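Local coordinates for protein alpha-1,3-glucanase (Bacillus circulans, PDB 5ZRU) that hydrolyses alpha-1,3-glucan, this chain being the catalytic unit of a longer, multidomain glycoside hydrolase family 87 enzyme, at residues A56-G61 with S163-V168; N93-V98 with S159-L164; K106-T111 with D138-K143. All blocks are in the same frame, centred on the assembly; numbering follows the deposited sequence.

Contact 1: residues A56-G61 with S163-V168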
# COMPACT_ATOMS: atom_id res chain seq x y z
N ALA A 56 11.42 6.02 20.00
CA ALA A 56 10.90 5.09 20.98
C ALA A 56 10.44 5.84 22.22
O ALA A 56 11.15 6.74 22.71
CB ALA A 56 11.95 4.04 21.34
N LEU A 57 9.25 5.49 22.72
CA LEU A 57 8.69 5.98 23.97
C LEU A 57 8.63 4.82 24.96
O LEU A 57 7.59 4.16 25.11
CB LEU A 57 7.29 6.58 23.73
CG LEU A 57 7.19 7.57 22.57
CD1 LEU A 57 5.75 8.07 22.40
CD2 LEU A 57 8.15 8.73 22.76
N PRO A 58 9.74 4.52 25.63
CA PRO A 58 9.79 3.29 26.43
C PRO A 58 9.11 3.38 27.77
O PRO A 58 8.75 2.34 28.34
CB PRO A 58 11.30 3.04 26.61
CG PRO A 58 11.99 4.01 25.71
CD PRO A 58 11.06 5.15 25.51
N SER A 59 8.91 4.59 28.31
CA SER A 59 8.52 4.73 29.70
C SER A 59 7.61 5.94 29.85
O SER A 59 7.62 6.86 29.03
CB SER A 59 9.75 4.88 30.61
OG SER A 59 10.57 5.94 30.15
N ASN A 60 6.81 5.90 30.91
CA ASN A 60 5.97 7.01 31.35
C ASN A 60 6.72 8.34 31.28
O ASN A 60 7.80 8.50 31.86
CB ASN A 60 5.51 6.73 32.79
CG ASN A 60 4.48 7.73 33.29
OD1 ASN A 60 3.95 8.53 32.53
ND2 ASN A 60 4.19 7.67 34.58
N GLY A 61 6.16 9.28 30.52
CA GLY A 61 6.75 10.60 30.35
C GLY A 61 7.57 10.79 29.09
O GLY A 61 7.85 11.94 28.72
N SER A 163 3.00 -0.75 30.79
CA SER A 163 4.43 -1.02 30.71
C SER A 163 4.96 -1.10 29.29
O SER A 163 6.14 -1.41 29.10
CB SER A 163 4.77 -2.35 31.40
OG SER A 163 4.46 -2.32 32.77
N LEU A 164 4.11 -0.90 28.28
CA LEU A 164 4.51 -1.20 26.91
C LEU A 164 5.40 -0.09 26.36
O LEU A 164 5.18 1.09 26.64
CB LEU A 164 3.29 -1.38 26.02
CG LEU A 164 2.24 -2.39 26.47
CD1 LEU A 164 1.09 -2.48 25.45
CD2 LEU A 164 2.86 -3.76 26.71
N GLU A 165 6.41 -0.48 25.58
CA GLU A 165 7.18 0.48 24.82
C GLU A 165 6.46 0.74 23.50
O GLU A 165 6.14 -0.19 22.77
CB GLU A 165 8.60 -0.01 24.56
CG GLU A 165 9.35 0.81 23.51
CD GLU A 165 10.86 0.53 23.47
OE1 GLU A 165 11.42 0.12 24.50
OE2 GLU A 165 11.48 0.71 22.39
N TYR A 166 6.20 2.01 23.23
CA TYR A 166 5.61 2.44 21.97
C TYR A 166 6.70 3.07 21.11
O TYR A 166 7.75 3.49 21.60
CB TYR A 166 4.48 3.45 22.23
CG TYR A 166 3.33 2.89 23.01
CD1 TYR A 166 3.36 2.84 24.39
CD2 TYR A 166 2.20 2.40 22.36
CE1 TYR A 166 2.31 2.32 25.11
CE2 TYR A 166 1.14 1.88 23.07
CZ TYR A 166 1.20 1.85 24.45
OH TYR A 166 0.15 1.34 25.16
N GLY A 167 6.45 3.11 19.82
CA GLY A 167 7.30 3.87 18.91
C GLY A 167 6.45 4.78 18.05
O GLY A 167 5.36 4.40 17.64
N VAL A 168 6.95 5.98 17.80
CA VAL A 168 6.27 6.92 16.90
C VAL A 168 7.20 7.23 15.74
O VAL A 168 8.31 7.73 15.94
CB VAL A 168 5.85 8.21 17.62
CG1 VAL A 168 5.10 9.12 16.66
CG2 VAL A 168 4.96 7.87 18.81
O HOH W 1 8.61 -0.33 28.73

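Contact 2: residues N93-V98 with S159-L164. With PE5 (3,6,9,12,15,18,21,24-octaoxahexacosan-1-ol), chain C.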
# COMPACT_ATOMS: atom_id res chain seq x y z
N ASN A 93 -3.73 -4.18 23.57
CA ASN A 93 -4.40 -2.89 23.52
C ASN A 93 -3.70 -1.91 24.45
O ASN A 93 -3.28 -2.28 25.56
CB ASN A 93 -5.87 -3.03 23.90
CG ASN A 93 -6.63 -3.92 22.94
OD1 ASN A 93 -6.25 -4.06 21.78
ND2 ASN A 93 -7.72 -4.52 23.40
N GLY A 94 -3.58 -0.67 24.01
CA GLY A 94 -2.86 0.35 24.75
C GLY A 94 -3.32 1.71 24.33
O GLY A 94 -4.46 1.89 23.88
N SER A 95 -2.43 2.70 24.45
CA SER A 95 -2.82 4.07 24.17
C SER A 95 -1.59 4.96 24.20
O SER A 95 -0.55 4.59 24.76
CB SER A 95 -3.85 4.58 25.19
OG SER A 95 -3.29 4.63 26.49
N LEU A 96 -1.73 6.14 23.61
CA LEU A 96 -0.78 7.24 23.79
C LEU A 96 -1.58 8.52 23.98
O LEU A 96 -2.71 8.64 23.49
CB LEU A 96 0.19 7.37 22.60
CG LEU A 96 1.34 6.36 22.53
CD1 LEU A 96 2.08 6.50 21.20
CD2 LEU A 96 2.32 6.52 23.70
N ASP A 97 -1.00 9.48 24.70
CA ASP A 97 -1.64 10.75 25.01
C ASP A 97 -1.17 11.83 24.04
O ASP A 97 -0.03 11.83 23.59
CB ASP A 97 -1.33 11.19 26.44
CG ASP A 97 -2.04 10.32 27.49
OD1 ASP A 97 -2.95 9.56 27.12
OD2 ASP A 97 -1.68 10.40 28.68
N VAL A 98 -2.07 12.77 23.74
CA VAL A 98 -1.80 13.89 22.84
C VAL A 98 -1.96 15.18 23.63
O VAL A 98 -2.99 15.38 24.29
CB VAL A 98 -2.76 13.88 21.64
CG1 VAL A 98 -2.44 15.04 20.68
CG2 VAL A 98 -2.70 12.53 20.92
N SER A 159 1.98 7.56 28.81
CA SER A 159 1.47 7.86 30.14
C SER A 159 1.88 6.76 31.11
O SER A 159 2.70 5.88 30.79
CB SER A 159 -0.05 8.01 30.10
OG SER A 159 -0.68 6.73 29.99
N GLY A 160 1.29 6.79 32.31
CA GLY A 160 1.45 5.72 33.28
C GLY A 160 0.53 4.54 33.09
O GLY A 160 0.52 3.64 33.93
N ALA A 161 -0.23 4.52 31.99
CA ALA A 161 -1.25 3.50 31.80
C ALA A 161 -0.69 2.08 31.79
O ALA A 161 -1.30 1.16 32.34
CB ALA A 161 -2.02 3.76 30.50
N ASP A 162 0.45 1.86 31.12
CA ASP A 162 0.92 0.48 30.97
C ASP A 162 2.45 0.46 30.92
O ASP A 162 3.10 1.49 31.00
CB ASP A 162 0.30 -0.18 29.72
CG ASP A 162 0.70 0.51 28.42
OD1 ASP A 162 1.89 0.84 28.23
OD2 ASP A 162 -0.19 0.70 27.55
N SER A 163 3.00 -0.75 30.79
CA SER A 163 4.43 -1.02 30.71
C SER A 163 4.96 -1.10 29.29
O SER A 163 6.14 -1.41 29.10
CB SER A 163 4.77 -2.35 31.40
OG SER A 163 4.46 -2.32 32.77
N LEU A 164 4.11 -0.90 28.28
CA LEU A 164 4.51 -1.20 26.91
C LEU A 164 5.40 -0.09 26.36
O LEU A 164 5.18 1.09 26.64
CB LEU A 164 3.29 -1.38 26.02
CG LEU A 164 2.24 -2.39 26.47
CD1 LEU A 164 1.09 -2.48 25.45
CD2 LEU A 164 2.86 -3.76 26.71
C48 PE5 C . -13.59 -3.88 15.94
C50 PE5 C . -12.12 -4.18 15.60
O1 PE5 C . -11.38 -4.36 16.77
C1 PE5 C . -10.04 -4.71 16.57
C2 PE5 C . -9.26 -4.68 17.89
O2 PE5 C . -9.22 -3.37 18.38
C3 PE5 C . -8.67 -3.22 19.66
C4 PE5 C . -8.75 -1.75 20.08
O3 PE5 C . -8.10 -0.94 19.14
C5 PE5 C . -8.02 0.43 19.43
C6 PE5 C . -8.44 1.27 18.22
O4 PE5 C . -7.37 1.54 17.36
C7 PE5 C . -7.65 1.48 15.99
C8 PE5 C . -8.85 2.36 15.64
O5 PE5 C . -9.33 2.02 14.38
C9 PE5 C . -10.59 2.56 14.06
C10 PE5 C . -10.39 3.69 13.07
O6 PE5 C . -10.99 4.85 13.56
C11 PE5 C . -10.51 6.04 13.01
C12 PE5 C . -11.03 7.23 13.81
O7 PE5 C . -11.80 8.00 12.94
C13 PE5 C . -11.66 9.38 13.08
C14 PE5 C . -12.94 10.05 12.58
O8 PE5 C . -14.02 9.23 12.93
C15 PE5 C . -15.28 9.66 12.49
C16 PE5 C . -16.17 9.95 13.70
O52 PE5 C . -17.14 8.96 13.87
O HOH W 2 -1.96 -1.58 27.63
O HOH W 3 0.36 5.44 27.16
O HOH W 4 -2.20 6.81 27.64
O HOH W 5 -2.64 2.17 27.72

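Contact 3: residues K106-T111 with D138-K143. With PE5 (3,6,9,12,15,18,21,24-octaoxahexacosan-1-ol), chain C.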
# COMPACT_ATOMS: atom_id res chain seq x y z
N LYS A 106 -6.19 14.49 24.02
CA LYS A 106 -6.78 13.19 23.71
C LYS A 106 -5.94 12.12 24.37
O LYS A 106 -4.73 12.28 24.55
CB LYS A 106 -6.82 12.91 22.20
CG LYS A 106 -7.41 14.00 21.33
CD LYS A 106 -8.46 13.46 20.39
CE LYS A 106 -9.34 14.59 19.89
NZ LYS A 106 -10.62 14.72 20.64
N THR A 107 -6.59 11.03 24.72
CA THR A 107 -5.91 9.74 24.84
C THR A 107 -6.35 8.91 23.65
O THR A 107 -7.55 8.66 23.47
CB THR A 107 -6.24 9.05 26.17
OG1 THR A 107 -5.74 9.85 27.25
CG2 THR A 107 -5.56 7.69 26.21
N VAL A 108 -5.40 8.53 22.81
CA VAL A 108 -5.68 7.83 21.56
C VAL A 108 -5.52 6.33 21.81
O VAL A 108 -4.41 5.89 22.12
CB VAL A 108 -4.75 8.29 20.43
CG1 VAL A 108 -5.00 7.47 19.16
CG2 VAL A 108 -4.96 9.75 20.16
N PRO A 109 -6.58 5.53 21.70
CA PRO A 109 -6.42 4.08 21.84
C PRO A 109 -5.61 3.51 20.69
O PRO A 109 -5.70 3.97 19.55
CB PRO A 109 -7.87 3.56 21.83
CG PRO A 109 -8.75 4.77 21.99
CD PRO A 109 -7.98 5.92 21.42
N LEU A 110 -4.82 2.49 21.01
CA LEU A 110 -3.90 1.84 20.08
C LEU A 110 -3.98 0.34 20.26
O LEU A 110 -4.30 -0.16 21.34
CB LEU A 110 -2.44 2.29 20.31
CG LEU A 110 -2.17 3.79 20.21
CD1 LEU A 110 -0.75 4.06 20.68
CD2 LEU A 110 -2.38 4.26 18.76
N THR A 111 -3.66 -0.40 19.19
CA THR A 111 -3.63 -1.85 19.30
C THR A 111 -2.59 -2.40 18.33
O THR A 111 -2.31 -1.79 17.29
CB THR A 111 -5.01 -2.48 19.04
OG1 THR A 111 -4.95 -3.90 19.24
CG2 THR A 111 -5.46 -2.21 17.60
N ASP A 138 1.95 0.41 12.23
CA ASP A 138 0.54 0.55 11.89
C ASP A 138 0.20 2.03 11.98
O ASP A 138 1.04 2.85 12.35
CB ASP A 138 -0.34 -0.29 12.82
CG ASP A 138 -1.71 -0.63 12.22
OD1 ASP A 138 -2.00 -0.20 11.08
OD2 ASP A 138 -2.49 -1.33 12.88
N GLU A 139 -1.05 2.38 11.67
CA GLU A 139 -1.48 3.77 11.74
C GLU A 139 -2.80 3.88 12.48
O GLU A 139 -3.57 2.92 12.56
CB GLU A 139 -1.62 4.39 10.33
CG GLU A 139 -0.29 4.51 9.61
CD GLU A 139 -0.41 5.21 8.28
OE1 GLU A 139 -1.50 5.66 7.91
OE2 GLU A 139 0.61 5.27 7.58
N VAL A 140 -3.01 5.06 13.07
CA VAL A 140 -4.32 5.48 13.57
C VAL A 140 -4.50 6.92 13.12
O VAL A 140 -3.54 7.60 12.77
CB VAL A 140 -4.48 5.37 15.10
CG1 VAL A 140 -4.51 3.91 15.54
CG2 VAL A 140 -3.36 6.12 15.82
N HIS A 141 -5.75 7.38 13.12
CA HIS A 141 -6.00 8.80 12.86
C HIS A 141 -7.10 9.29 13.78
O HIS A 141 -7.91 8.51 14.29
CB HIS A 141 -6.33 9.06 11.37
CG HIS A 141 -7.61 8.43 10.89
ND1 HIS A 141 -7.69 7.10 10.51
CD2 HIS A 141 -8.84 8.96 10.67
CE1 HIS A 141 -8.92 6.84 10.11
NE2 HIS A 141 -9.64 7.94 10.20
N TRP A 142 -7.11 10.60 14.01
CA TRP A 142 -8.12 11.21 14.87
C TRP A 142 -8.26 12.67 14.46
O TRP A 142 -7.43 13.22 13.75
CB TRP A 142 -7.75 11.08 16.35
CG TRP A 142 -6.49 11.84 16.74
CD1 TRP A 142 -6.41 13.14 17.16
CD2 TRP A 142 -5.14 11.34 16.74
NE1 TRP A 142 -5.10 13.48 17.42
CE2 TRP A 142 -4.31 12.39 17.18
CE3 TRP A 142 -4.57 10.10 16.43
CZ2 TRP A 142 -2.93 12.24 17.30
CZ3 TRP A 142 -3.19 9.95 16.54
CH2 TRP A 142 -2.39 11.02 16.99
N LYS A 143 -9.34 13.30 14.94
CA LYS A 143 -9.60 14.71 14.67
C LYS A 143 -9.45 15.51 15.96
O LYS A 143 -9.90 15.07 17.02
CB LYS A 143 -11.00 14.92 14.09
CG LYS A 143 -11.16 14.44 12.67
CD LYS A 143 -12.56 14.70 12.14
CE LYS A 143 -13.61 13.86 12.85
NZ LYS A 143 -14.94 13.97 12.16
C48 PE5 C . -13.59 -3.88 15.94
C50 PE5 C . -12.12 -4.18 15.60
O1 PE5 C . -11.38 -4.36 16.77
C1 PE5 C . -10.04 -4.71 16.57
C2 PE5 C . -9.26 -4.68 17.89
O2 PE5 C . -9.22 -3.37 18.38
C3 PE5 C . -8.67 -3.22 19.66
C4 PE5 C . -8.75 -1.75 20.08
O3 PE5 C . -8.10 -0.94 19.14
C5 PE5 C . -8.02 0.43 19.43
C6 PE5 C . -8.44 1.27 18.22
O4 PE5 C . -7.37 1.54 17.36
C7 PE5 C . -7.65 1.48 15.99
C8 PE5 C . -8.85 2.36 15.64
O5 PE5 C . -9.33 2.02 14.38
C9 PE5 C . -10.59 2.56 14.06
C10 PE5 C . -10.39 3.69 13.07
O6 PE5 C . -10.99 4.85 13.56
C11 PE5 C . -10.51 6.04 13.01
C12 PE5 C . -11.03 7.23 13.81
O7 PE5 C . -11.80 8.00 12.94
C13 PE5 C . -11.66 9.38 13.08
C14 PE5 C . -12.94 10.05 12.58
O8 PE5 C . -14.02 9.23 12.93
C15 PE5 C . -15.28 9.66 12.49
C16 PE5 C . -16.17 9.95 13.70
O52 PE5 C . -17.14 8.96 13.87
O HOH W 6 -2.14 -2.99 14.88

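Contact 1: residues A56-G61 with S163-V168
Leu57 and Tyr166 form a hydrogen-bonded antiparallel beta pair at the end of strand 53-57 and the start of strand 166-174, in one sheet of the beta-sandwich D1 part of the catalytic unit. Leu57 N donates to Tyr166 O at 2.7 Å with a nearly straight N-H...O angle of 167°. The return bond, Tyr166 N to Leu57 O, is longer at 3.2 Å, and its donor stands 46° out of the carbonyl plane. One step back, Ala56 and Gly167 make the non-hydrogen-bonded pair, their CA atoms 4.3 Å apart.

On the face shared by Leu57, Tyr166 and Val168, Leu57 CD1 meets Val168 CG2 at 3.7 Å, the two side chains crossing at a slant. All three touch Leu96 of strand 93-100 in the facing sheet, so this is the inner face of the sandwich. The end of Tyr166 leads away from segment 56-61, though Leu57 O sits at the ring's edge, near its plane; the tyrosine OH points to other partners, hydrogen-bonding Asp162 OD2 and Ser95 N.

Just ahead of its strand, Glu165 reaches toward Ala56, whose side chain lies on the other face. Its CG is anti to the backbone N (chi1 167°) and the chain stays extended beyond, which lays it across the Pro58 ring. OE1 comes within 3.6 Å of Pro58 CB, while OE2 reaches past the proline to within 3.5 Å of Ala56 CB. These are van der Waals contacts; this carboxylate makes no hydrogen bond across the segments.

From Ser59 on the chains part; beside Pro58 a water donates one hydrogen to Pro58 O and the other to Ser163 O, each 2.7 Å away.

Contact 2: residues N93-V98 with S159-L164
The Asp97 carboxylate has Ser159 CB over one side of its plane, 3.2 Å from Asp97 OD2; a water donating to Asp97 OD1 comes from the same side, whereas Thr107 OG1, on the adjoining strand, binds OD1 from the opposite side. The carboxylate of Asp162 is likewise flanked: two waters donate to its OD2 from opposite sides of the plane, each at 2.9 Å, and the Tyr166 hydroxyl is a further partner of OD2. One of these waters also donates to Asn93 O; the other hydrogen-bonds Ser95 OG. No direct hydrogen bond joins the segments, so the contact is largely solvent-mediated. A third water links Ser95 OG, Asp97 OD1 and Ser159 OG, and a fourth donates to Ser95 O while accepting from Ser159 N.

The loop holds its own shape. Ser159 OG, set between the backbone N and carbonyl carbon (chi1 75°), accepts from Ala161 N at 3.0 Å, and Asp162 OD1 accepts from Leu164 N at 2.8 Å, met from above the carboxylate plane. Lys158 adds a salt bridge to OD1. The arrangement is an ST turn followed by an Asx turn, in the loop linking the two sheets of a beta-sandwich.

Contact 3: residues K106-T111 with D138-K143
Val108 stands over the Trp142 indole at about a right angle to it: CG2 lies 3.8 Å from the centroid of the six-membered ring and only 13° off its normal, a CH-pi contact over the face. Val140 CG2 meets the same ring differently, in plane at its edge. That methyl is also the meeting point of two branched chains, for Val108 CG1 approaches it tip to tip at 4.0 Å and Leu110 CD2 comes across at a right angle at 3.6 Å. Lys106 runs past the indole in the opposite direction, its CD 3.8 Å from Trp142 CD1. A chi1 of 65° swings the indole so that its face meets Val108; its NE1 is buried without a partner in the model. Replacing Trp142 by an alanine would probably leave Val108 CG2 without its ring face and deprive Lys106 CD of the indole it packs beside.

At the end of strand 103-111, a water donates to both Thr111 O and Asp138 OD2. No hydrogen bond crosses directly between the segments, whose axes approach to 8.4 Å: strand 103-111 at the edge of the five-stranded sheet packs against strand 132-144 of the other, the layered apolar core of a beta-sandwich.

All three contacts lie in the D1 beta-sandwich, but at different levels of it. Contact 1 works within one sheet, through backbone hydrogen bonds; contact 3 works between the two sheets, mainly through apolar side chains, with one bridging water; contact 2 is a surface contact, where a loop meets strand 93-100 through several waters and carboxylates. Contacts 1 and 3 are buried. Contacts 2 and 3 use neighbouring strands, joined by the Leu96 O to Val108 N bond, while contacts 1 and 2 share Ser163 and Leu164. Tyr166 ties the three together: its OH reaches Ser95 N of contact 2, and its CE2 packs on Leu110 CD1 of contact 3.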